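Local coordinates for protein YCAC GENE product (Escherichia coli, PDB 1YAC) that is probably a hydrolase of unknown specificity, built as an octamer of subunits with an isochorismatase-like three-layer alpha-beta-alpha fold, at residues G104-I109 with G130-V135. Numbering follows the deposited sequence.
Sequences GKKQLI and GFDVFV
Leu108 N donates to Asp132 O at 2.9 Å where strands 107-112 and 132-136, joined through helix 115-128, form a beta-alpha-beta crossover in the parallel sheet of the isochorismatase-like fold. Before it Lys106 O accepts from Asp132 N, and after it Leu108 O takes Phe134 N at 2.8 Å. Leu108 CD1 sits over one face of the Phe131 ring, 3.7 Å above its plane and offset toward the rim, while Lys105 O meets the ring edge in plane, 3.4 Å from Phe131 CE1. With an alanine at Leu108, the Phe131 ring would probably lose the methyl over its face, and a gap would be likely beside Ala126 of helix 115-128. On the sheet face that carries Gln107, Asp132 and Phe134, Gln107 CB and CG lie against Phe134 CE1, the amide turned 61° from the ring; the amide itself is gripped by Asp9 N and Arg7 O. A water bridges Gln107 NE2 to Asp132 OD2. At the strand entrance, a chi1 of 173° swings CG of Lys106 away from its backbone nitrogen, the bend at chi2 lays the chain past the Asp132 carboxylate without a salt bridge, and Lys106 NZ donates to Gly130 O at 2.8 Å, tilted 27° from the carbonyl plane.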
loop_
_atom_site.group_PDB
_atom_site.type_symbol
_atom_site.label_atom_id
_atom_site.label_comp_id
_atom_site.label_asym_id
_atom_site.label_seq_id
_atom_site.Cartn_x
_atom_site.Cartn_y
_atom_site.Cartn_z
ATOM N N GLY A 104 37.868 -12.576 17.495
ATOM C CA GLY A 104 38.434 -13.725 16.813
ATOM C C GLY A 104 37.429 -14.438 15.927
ATOM O O GLY A 104 37.692 -15.555 15.464
ATOM N N LYS A 105 36.292 -13.793 15.662
ATOM C CA LYS A 105 35.232 -14.385 14.844
ATOM C C LYS A 105 35.295 -13.964 13.381
ATOM O O LYS A 105 35.485 -12.791 13.075
ATOM C CB LYS A 105 33.849 -14.042 15.418
ATOM C CG LYS A 105 33.687 -14.405 16.889
ATOM C CD LYS A 105 34.089 -15.834 17.168
ATOM C CE LYS A 105 33.980 -16.147 18.642
ATOM N NZ LYS A 105 34.421 -17.541 18.936
ATOM N N LYS A 106 35.119 -14.940 12.492
ATOM C CA LYS A 106 35.138 -14.719 11.050
ATOM C C LYS A 106 33.813 -14.123 10.530
ATOM O O LYS A 106 33.800 -13.377 9.539
ATOM C CB LYS A 106 35.410 -16.057 10.360
ATOM C CG LYS A 106 35.311 -16.075 8.841
ATOM C CD LYS A 106 36.373 -15.248 8.214
ATOM C CE LYS A 106 36.553 -15.593 6.756
ATOM N NZ LYS A 106 37.812 -14.951 6.273
ATOM N N GLN A 107 32.705 -14.486 11.175
ATOM C CA GLN A 107 31.388 -14.022 10.749
ATOM C C GLN A 107 30.920 -12.863 11.604
ATOM O O GLN A 107 31.041 -12.903 12.828
ATOM C CB GLN A 107 30.387 -15.168 10.847
ATOM C CG GLN A 107 30.809 -16.412 10.071
ATOM C CD GLN A 107 29.864 -17.568 10.289
ATOM O OE1 GLN A 107 29.165 -17.646 11.307
ATOM N NE2 GLN A 107 29.842 -18.486 9.343
ATOM N N LEU A 108 30.360 -11.847 10.962
ATOM C CA LEU A 108 29.862 -10.679 11.677
ATOM C C LEU A 108 28.394 -10.499 11.357
ATOM O O LEU A 108 28.016 -10.418 10.183
ATOM C CB LEU A 108 30.607 -9.413 11.252
ATOM C CG LEU A 108 32.129 -9.438 11.361
ATOM C CD1 LEU A 108 32.708 -8.067 10.948
ATOM C CD2 LEU A 108 32.517 -9.791 12.794
ATOM N N ILE A 109 27.579 -10.454 12.403
ATOM C CA ILE A 109 26.133 -10.249 12.284
ATOM C C ILE A 109 25.973 -8.771 12.617
ATOM O O ILE A 109 26.242 -8.350 13.752
ATOM C CB ILE A 109 25.384 -11.124 13.307
ATOM C CG1 ILE A 109 25.636 -12.600 13.002
ATOM C CG2 ILE A 109 23.890 -10.800 13.295
ATOM C CD1 ILE A 109 25.230 -13.532 14.119
ATOM N N GLY A 130 37.800 -9.127 4.468
ATOM C CA GLY A 130 37.737 -10.573 4.445
ATOM C C GLY A 130 36.747 -11.247 5.366
ATOM O O GLY A 130 36.715 -12.476 5.440
ATOM N N PHE A 131 35.929 -10.475 6.070
ATOM C CA PHE A 131 34.936 -11.080 6.962
ATOM C C PHE A 131 33.694 -11.556 6.200
ATOM O O PHE A 131 33.385 -11.058 5.114
ATOM C CB PHE A 131 34.470 -10.065 8.016
ATOM C CG PHE A 131 35.505 -9.738 9.057
ATOM C CD1 PHE A 131 35.593 -10.489 10.226
ATOM C CD2 PHE A 131 36.363 -8.653 8.888
ATOM C CE1 PHE A 131 36.525 -10.155 11.218
ATOM C CE2 PHE A 131 37.292 -8.312 9.865
ATOM C CZ PHE A 131 37.370 -9.067 11.032
ATOM N N ASP A 132 32.998 -12.532 6.762
ATOM C CA ASP A 132 31.746 -13.002 6.184
ATOM C C ASP A 132 30.707 -12.169 6.920
ATOM O O ASP A 132 30.577 -12.272 8.133
ATOM C CB ASP A 132 31.557 -14.490 6.444
ATOM C CG ASP A 132 32.484 -15.320 5.599
ATOM O OD1 ASP A 132 32.727 -14.911 4.442
ATOM O OD2 ASP A 132 33.000 -16.342 6.093
ATOM N N VAL A 133 29.990 -11.338 6.181
ATOM C CA VAL A 133 29.016 -10.431 6.775
ATOM C C VAL A 133 27.572 -10.845 6.557
ATOM O O VAL A 133 27.167 -11.174 5.444
ATOM C CB VAL A 133 29.239 -8.989 6.237
ATOM C CG1 VAL A 133 28.207 -8.016 6.794
ATOM C CG2 VAL A 133 30.655 -8.513 6.580
ATOM N N PHE A 134 26.801 -10.782 7.637
ATOM C CA PHE A 134 25.387 -11.128 7.643
ATOM C C PHE A 134 24.654 -9.896 8.203
ATOM O O PHE A 134 24.866 -9.507 9.355
ATOM C CB PHE A 134 25.159 -12.338 8.562
ATOM C CG PHE A 134 25.897 -13.582 8.134
ATOM C CD1 PHE A 134 27.263 -13.714 8.363
ATOM C CD2 PHE A 134 25.216 -14.632 7.529
ATOM C CE1 PHE A 134 27.947 -14.885 7.999
ATOM C CE2 PHE A 134 25.876 -15.802 7.163
ATOM C CZ PHE A 134 27.250 -15.929 7.398
ATOM N N VAL A 135 23.827 -9.268 7.377
ATOM C CA VAL A 135 23.083 -8.076 7.780
ATOM C C VAL A 135 21.690 -8.455 8.270
ATOM O O VAL A 135 20.988 -9.216 7.597
ATOM C CB VAL A 135 22.955 -7.101 6.581
ATOM C CG1 VAL A 135 22.067 -5.914 6.931
ATOM C CG2 VAL A 135 24.345 -6.636 6.153
HETATM O O HOH W 1 32.077 -18.469 7.538
#